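Local atomic coordinates of viral structural protein 4 (Bombyx mori cytoplasmic polyhedrosis virus, PDB entry 6TZ0), a protein that binds GTP through a P-loop-type domain and associates with the viral RNA-dependent RNA polymerase, probably as its cofactor in transcription. Residues S382-A385 against Y386-L390; L409-D412 against D413-S416; H490-A493 against Q494-T497. All coordinates share one frame; numbering follows the deposited sequence.

Contact 1 of 3, residues S382-A385 against Y386-L390; sequences SSDA and YGRWL
Asp384 and Arg388 meet one helical turn apart, the carbon stem of the aspartate lying against a face of the guanidinium. Asp384 CB sits 3.3 Å from Arg388 NH1, above the plane and toward its rim, while Ser382 OG is near the same group's plane at the edge, 4.1 Å from NH1. The carboxylate is turned 78° against the guanidinium plane. Asp384 OD2 is 3.8 Å from Arg388 NH2, a long salt bridge carried by charge alone, since no N-H points at the oxygen. Arg388 reaches this place by running extended from CG to NE back past the start of its own helix; Arg388 NE donates to Asn414 O.

Behind the side chains, Arg388 N bonds to Asp384 O (3.1 Å) and Trp389 N to Ala385 O (2.9 Å), the first i+4 bonds of the helix. Asp384 holds the N-cap position, but its carboxylate makes no capping bond. A weak bond from Asp384 N to Ser382 OG ties the loop to itself just before the helix. Ser382 and Asp384 lie near the GTP-binding residues Thr360 and Lys355, at the strand-to-helix turn after strand 378-381, beside a GTP-binding loop consistent with a P-loop, on a parallel sheet.

Contact 2 of 3, residues L409-D412 against D413-S416; sequences LDTD and DNES
Two side-chain hydrogen bonds link Asn414 to Leu409 and Thr411 to Asp413, drawing the loop between helices 403-408 and 417-427 together. In the first, Asn414 ND2 donates to the backbone carbonyl of Leu409, 3.1 Å from O. The amide nitrogen approaches from above the carbonyl plane, 58° out of it, and not along a lone pair. Asn414 ND2 is also 2.9 Å from Thr411 OG1, but at a poor angle, and its bond goes to Leu409 O. In the second, the Thr411 hydroxyl donates to Asp413, with OG1 2.5 Å from OD1 and placed nearly in line with the carboxylate's C-O bond. Thr411 OG1 (chi1 63°) and Asp413 CG (chi1 55°) each stand between their own backbone N and carbonyl carbon, which brings OG1 and OD1 together.

Van der Waals contact is slight. Leu409 CD2 comes within 4.2 Å of Asn414 ND2, the two side chains crossing at about a right angle, and Leu409 otherwise packs on Trp389 and Lys392 of helix 385-393. The backbone forms a type I beta turn from Thr411 to Asn414, with Asp412 and Asp413 at its corners.

Electrostatically, the two corner carboxylates stay apart, Asp412 OD1 lying 7.0 Å from Asp413 OD1. Side chain to side chain, Asp412 is about 6 Å from Arg520 and Asp413 about 6 Å from Arg522, both GTP-binding residues. The exposed acidic turn might partly offset the positive charge of the two arginines.

Contact 3 of 3, residues H490-A493 against Q494-T497; sequences HFNA and QDAT
The Phe491 ring carries the Gln494 side chain over one face and has Ala493 CB in plane at its edge. Gln494 CG makes a CH-pi contact, 4.2 Å from the ring centroid and displaced toward the rim. Further along the chain, the amide is inclined 48° to the ring, with Gln494 NE2 3.4 Å from Phe491 CE1, while Gln494 OE1 points to the backbone and accepts a weak bond from His490 N at 3.4 Å. The imidazole of His490 stacks on Tyr534 and lies near the GTP-binding lysines Lys355 and Lys359.

Asn492 to Gln494 form a short 3-10 turn two residues beyond strand 484-489, an inner strand of the P-loop-type parallel sheet, next to 347-353. The i+3 bonds of the turn run from Gln494 N to Phe491 O and from Asp495 N to Asn492 O, each 3.2 Å, with each donor above the carbonyl plane.

Asp495 OD2 is 2.9 Å from Asn492 O, two acceptors with no bond between them, and lies close to Glu634 of the RNA-dependent RNA polymerase chain; these neighbours might favour a proton on one carboxylate. Backbone bonds from Asp495, and Ala493 packing on Leu365 of that chain, join the turn to the polymerase.

Overall arrangement
The three contacts follow one another along the chain and border the GTP-binding region, which holds no GTP in this chain. Contacts 1 and 2 are closest, their centres 8 Å apart, and Arg388 joins them, its CD packing 3.2 Å from Leu409 O. Contact 3 is about 14 Å from contact 1, centre to centre, and reaches it through His490, whose CE1 packs 3.2 Å from Asp384 OD1. Contacts 2 and 3 do not touch, their nearest atoms being about 7 Å apart. Contacts 1 and 3 approach Lys355 from neighbouring strand ends, whereas contact 2 lies near Arg520 and Arg522. Of the three, contact 3 alone meets the polymerase chain.

Contact 1 of 3, residues S382-A385 against Y386-L390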
loop_
_atom_site.group_PDB
_atom_site.type_symbol
_atom_site.label_atom_id
_atom_site.label_comp_id
_atom_site.label_asym_id
_atom_site.label_seq_id
_atom_site.Cartn_x
_atom_site.Cartn_y
_atom_site.Cartn_z
ATOM N N SER B 382 7.122 15.629 34.706
ATOM C CA SER B 382 7.288 14.343 35.360
ATOM C C SER B 382 6.297 13.330 34.802
ATOM O O SER B 382 5.452 13.635 33.960
ATOM C CB SER B 382 7.107 14.477 36.865
ATOM O OG SER B 382 7.181 13.206 37.478
ATOM N N SER B 383 6.399 12.099 35.287
ATOM C CA SER B 383 5.496 11.059 34.831
ATOM C C SER B 383 4.174 11.099 35.578
ATOM O O SER B 383 3.177 10.569 35.080
ATOM C CB SER B 383 6.150 9.692 34.996
ATOM O OG SER B 383 5.436 8.715 34.278
ATOM N N ASP B 384 4.146 11.725 36.752
ATOM C CA ASP B 384 2.921 11.933 37.518
ATOM C C ASP B 384 2.371 13.337 37.325
ATOM O O ASP B 384 1.769 13.894 38.238
ATOM C CB ASP B 384 3.170 11.668 38.998
ATOM C CG ASP B 384 3.396 10.204 39.308
ATOM O OD1 ASP B 384 2.847 9.349 38.585
ATOM O OD2 ASP B 384 4.120 9.908 40.280
ATOM N N ALA B 385 2.553 13.934 36.148
ATOM C CA ALA B 385 2.126 15.314 35.948
ATOM C C ALA B 385 0.616 15.418 35.787
ATOM O O ALA B 385 -0.032 16.239 36.447
ATOM C CB ALA B 385 2.839 15.913 34.737
ATOM N N TYR B 386 0.045 14.591 34.912
ATOM C CA TYR B 386 -1.396 14.579 34.708
ATOM C C TYR B 386 -2.140 14.100 35.943
ATOM O O TYR B 386 -3.237 14.590 36.223
ATOM C CB TYR B 386 -1.747 13.701 33.512
ATOM C CG TYR B 386 -3.226 13.568 33.268
ATOM C CD1 TYR B 386 -3.959 14.630 32.781
ATOM C CD2 TYR B 386 -3.888 12.374 33.519
ATOM C CE1 TYR B 386 -5.310 14.518 32.557
ATOM C CE2 TYR B 386 -5.242 12.253 33.297
ATOM C CZ TYR B 386 -5.945 13.327 32.813
ATOM O OH TYR B 386 -7.291 13.209 32.586
ATOM N N GLY B 387 -1.552 13.174 36.701
ATOM C CA GLY B 387 -2.201 12.708 37.914
ATOM C C GLY B 387 -2.260 13.770 38.993
ATOM O O GLY B 387 -3.308 13.979 39.612
ATOM N N ARG B 388 -1.151 14.477 39.214
ATOM C CA ARG B 388 -1.144 15.544 40.203
ATOM C C ARG B 388 -1.906 16.774 39.730
ATOM O O ARG B 388 -2.312 17.590 40.559
ATOM C CB ARG B 388 0.291 15.924 40.564
ATOM C CG ARG B 388 1.073 14.818 41.252
ATOM C CD ARG B 388 2.415 15.328 41.719
ATOM N NE ARG B 388 3.260 14.317 42.340
ATOM C CZ ARG B 388 4.325 13.782 41.761
ATOM N NH1 ARG B 388 4.705 14.194 40.562
ATOM N NH2 ARG B 388 5.038 12.873 42.401
ATOM N N TRP B 389 -2.107 16.924 38.422
ATOM C CA TRP B 389 -2.994 17.965 37.920
ATOM C C TRP B 389 -4.454 17.612 38.174
ATOM O O TRP B 389 -5.226 18.429 38.688
ATOM C CB TRP B 389 -2.758 18.154 36.428
ATOM C CG TRP B 389 -3.631 19.173 35.798
ATOM C CD1 TRP B 389 -3.506 20.523 35.872
ATOM C CD2 TRP B 389 -4.812 18.921 35.033
ATOM N NE1 TRP B 389 -4.512 21.130 35.167
ATOM C CE2 TRP B 389 -5.332 20.165 34.649
ATOM C CE3 TRP B 389 -5.470 17.760 34.623
ATOM C CZ2 TRP B 389 -6.476 20.283 33.874
ATOM C CZ3 TRP B 389 -6.603 17.879 33.855
ATOM C CH2 TRP B 389 -7.097 19.130 33.489
ATOM N N LEU B 390 -4.848 16.391 37.808
ATOM C CA LEU B 390 -6.233 15.961 37.897
ATOM C C LEU B 390 -6.673 15.735 39.334
ATOM O O LEU B 390 -7.872 15.786 39.616
ATOM C CB LEU B 390 -6.413 14.694 37.060
ATOM C CG LEU B 390 -7.788 14.080 36.821
ATOM C CD1 LEU B 390 -8.670 15.056 36.091
ATOM C CD2 LEU B 390 -7.632 12.820 36.014
#

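Contact 2 of 3, residues L409-D412 against D413-S416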
loop_
_atom_site.group_PDB
_atom_site.type_symbol
_atom_site.label_atom_id
_atom_site.label_comp_id
_atom_site.label_asym_id
_atom_site.label_seq_id
_atom_site.Cartn_x
_atom_site.Cartn_y
_atom_site.Cartn_z
ATOM N N LEU B 409 2.726 21.981 40.131
ATOM C CA LEU B 409 2.052 20.810 40.678
ATOM C C LEU B 409 2.871 19.529 40.583
ATOM O O LEU B 409 2.402 18.492 41.051
ATOM C CB LEU B 409 0.707 20.590 39.986
ATOM C CG LEU B 409 -0.390 21.602 40.290
ATOM C CD1 LEU B 409 -1.620 21.315 39.457
ATOM C CD2 LEU B 409 -0.721 21.569 41.760
ATOM N N ASP B 410 4.073 19.563 40.008
ATOM C CA ASP B 410 4.899 18.368 39.867
ATOM C C ASP B 410 5.757 18.073 41.075
ATOM O O ASP B 410 6.762 17.370 40.930
ATOM C CB ASP B 410 5.809 18.476 38.644
ATOM C CG ASP B 410 5.086 18.209 37.364
ATOM O OD1 ASP B 410 4.096 17.461 37.415
ATOM O OD2 ASP B 410 5.519 18.721 36.311
ATOM N N THR B 411 5.424 18.574 42.252
ATOM C CA THR B 411 6.277 18.325 43.397
ATOM C C THR B 411 5.945 16.972 44.019
ATOM O O THR B 411 4.941 16.336 43.699
ATOM C CB THR B 411 6.142 19.450 44.419
ATOM O OG1 THR B 411 4.803 19.487 44.923
ATOM C CG2 THR B 411 6.461 20.780 43.762
ATOM N N ASP B 412 6.821 16.535 44.920
ATOM C CA ASP B 412 6.689 15.225 45.543
ATOM C C ASP B 412 5.553 15.191 46.558
ATOM O O ASP B 412 4.965 14.132 46.791
ATOM C CB ASP B 412 8.014 14.853 46.213
ATOM C CG ASP B 412 8.151 13.368 46.490
ATOM O OD1 ASP B 412 7.254 12.585 46.119
ATOM O OD2 ASP B 412 9.175 12.982 47.090
ATOM N N ASP B 413 5.220 16.331 47.157
ATOM C CA ASP B 413 4.210 16.364 48.207
ATOM C C ASP B 413 2.791 16.555 47.685
ATOM O O ASP B 413 1.907 16.909 48.468
ATOM C CB ASP B 413 4.556 17.450 49.232
ATOM C CG ASP B 413 4.742 18.817 48.608
ATOM O OD1 ASP B 413 4.697 18.935 47.367
ATOM O OD2 ASP B 413 4.940 19.785 49.370
ATOM N N ASN B 414 2.552 16.344 46.396
ATOM C CA ASN B 414 1.203 16.339 45.853
ATOM C C ASN B 414 0.801 14.907 45.532
ATOM O O ASN B 414 1.562 14.170 44.900
ATOM C CB ASN B 414 1.117 17.204 44.596
ATOM C CG ASN B 414 1.281 18.674 44.887
ATOM O OD1 ASN B 414 0.750 19.187 45.868
ATOM N ND2 ASN B 414 2.013 19.368 44.028
ATOM N N GLU B 415 -0.394 14.518 45.959
ATOM C CA GLU B 415 -0.873 13.169 45.714
ATOM C C GLU B 415 -1.494 13.089 44.325
ATOM O O GLU B 415 -2.069 14.057 43.825
ATOM C CB GLU B 415 -1.880 12.772 46.794
ATOM C CG GLU B 415 -2.302 11.312 46.807
ATOM C CD GLU B 415 -3.205 10.989 47.982
ATOM O OE1 GLU B 415 -3.518 11.914 48.759
ATOM O OE2 GLU B 415 -3.593 9.813 48.136
ATOM N N SER B 416 -1.351 11.933 43.691
ATOM C CA SER B 416 -1.844 11.715 42.342
ATOM C C SER B 416 -3.247 11.123 42.368
ATOM O O SER B 416 -3.684 10.540 43.360
ATOM C CB SER B 416 -0.900 10.794 41.572
ATOM O OG SER B 416 -1.397 10.525 40.279
#

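Contact 3 of 3, residues H490-A493 against Q494-T497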
loop_
_atom_site.group_PDB
_atom_site.type_symbol
_atom_site.label_atom_id
_atom_site.label_comp_id
_atom_site.label_asym_id
_atom_site.label_seq_id
_atom_site.Cartn_x
_atom_site.Cartn_y
_atom_site.Cartn_z
ATOM N N HIS B 490 4.243 6.185 31.761
ATOM C CA HIS B 490 4.268 4.915 32.470
ATOM C C HIS B 490 4.023 3.696 31.600
ATOM O O HIS B 490 4.489 2.616 31.959
ATOM C CB HIS B 490 3.245 4.887 33.608
ATOM C CG HIS B 490 3.625 5.709 34.796
ATOM N ND1 HIS B 490 3.002 6.893 35.115
ATOM C CD2 HIS B 490 4.597 5.535 35.720
ATOM C CE1 HIS B 490 3.538 7.386 36.217
ATOM N NE2 HIS B 490 4.520 6.590 36.593
ATOM N N PHE B 491 3.317 3.825 30.480
ATOM C CA PHE B 491 2.966 2.648 29.696
ATOM C C PHE B 491 2.660 3.041 28.261
ATOM O O PHE B 491 2.350 4.194 27.967
ATOM C CB PHE B 491 1.797 1.883 30.325
ATOM C CG PHE B 491 0.571 2.712 30.595
ATOM C CD1 PHE B 491 0.414 3.357 31.809
ATOM C CD2 PHE B 491 -0.446 2.800 29.664
ATOM C CE1 PHE B 491 -0.705 4.105 32.071
ATOM C CE2 PHE B 491 -1.573 3.544 29.926
ATOM C CZ PHE B 491 -1.699 4.196 31.133
ATOM N N ASN B 492 2.738 2.047 27.372
ATOM C CA ASN B 492 2.728 2.295 25.936
ATOM C C ASN B 492 1.376 2.722 25.387
ATOM O O ASN B 492 1.315 3.138 24.229
ATOM C CB ASN B 492 3.175 1.057 25.161
ATOM C CG ASN B 492 4.621 0.721 25.387
ATOM O OD1 ASN B 492 4.948 -0.368 25.837
ATOM N ND2 ASN B 492 5.500 1.662 25.084
ATOM N N ALA B 493 0.296 2.624 26.159
ATOM C CA ALA B 493 -0.989 3.083 25.648
ATOM C C ALA B 493 -1.094 4.598 25.641
ATOM O O ALA B 493 -2.020 5.140 25.035
ATOM C CB ALA B 493 -2.133 2.491 26.464
ATOM N N GLN B 494 -0.168 5.290 26.291
ATOM C CA GLN B 494 -0.087 6.737 26.237
ATOM C C GLN B 494 0.569 7.247 24.963
ATOM O O GLN B 494 0.688 8.460 24.801
ATOM C CB GLN B 494 0.669 7.239 27.460
ATOM C CG GLN B 494 -0.078 6.982 28.739
ATOM C CD GLN B 494 0.711 7.347 29.958
ATOM O OE1 GLN B 494 1.874 7.717 29.867
ATOM N NE2 GLN B 494 0.083 7.246 31.115
ATOM N N ASP B 495 0.974 6.359 24.053
ATOM C CA ASP B 495 1.501 6.784 22.761
ATOM C C ASP B 495 0.448 7.484 21.921
ATOM O O ASP B 495 0.783 8.336 21.093
ATOM C CB ASP B 495 2.043 5.578 22.002
ATOM C CG ASP B 495 3.301 5.031 22.611
ATOM O OD1 ASP B 495 4.060 5.821 23.202
ATOM O OD2 ASP B 495 3.535 3.813 22.497
ATOM N N ALA B 496 -0.819 7.137 22.107
ATOM C CA ALA B 496 -1.919 7.827 21.455
ATOM C C ALA B 496 -2.325 9.101 22.182
ATOM O O ALA B 496 -3.230 9.800 21.719
ATOM C CB ALA B 496 -3.125 6.892 21.346
ATOM N N THR B 497 -1.680 9.418 23.278
ATOM C CA THR B 497 -2.145 10.448 24.192
ATOM C C THR B 497 -1.117 11.537 24.467
ATOM O O THR B 497 -1.474 12.718 24.457
ATOM C CB THR B 497 -2.575 9.751 25.485
ATOM O OG1 THR B 497 -3.669 8.872 25.201
ATOM C CG2 THR B 497 -3.009 10.734 26.504
#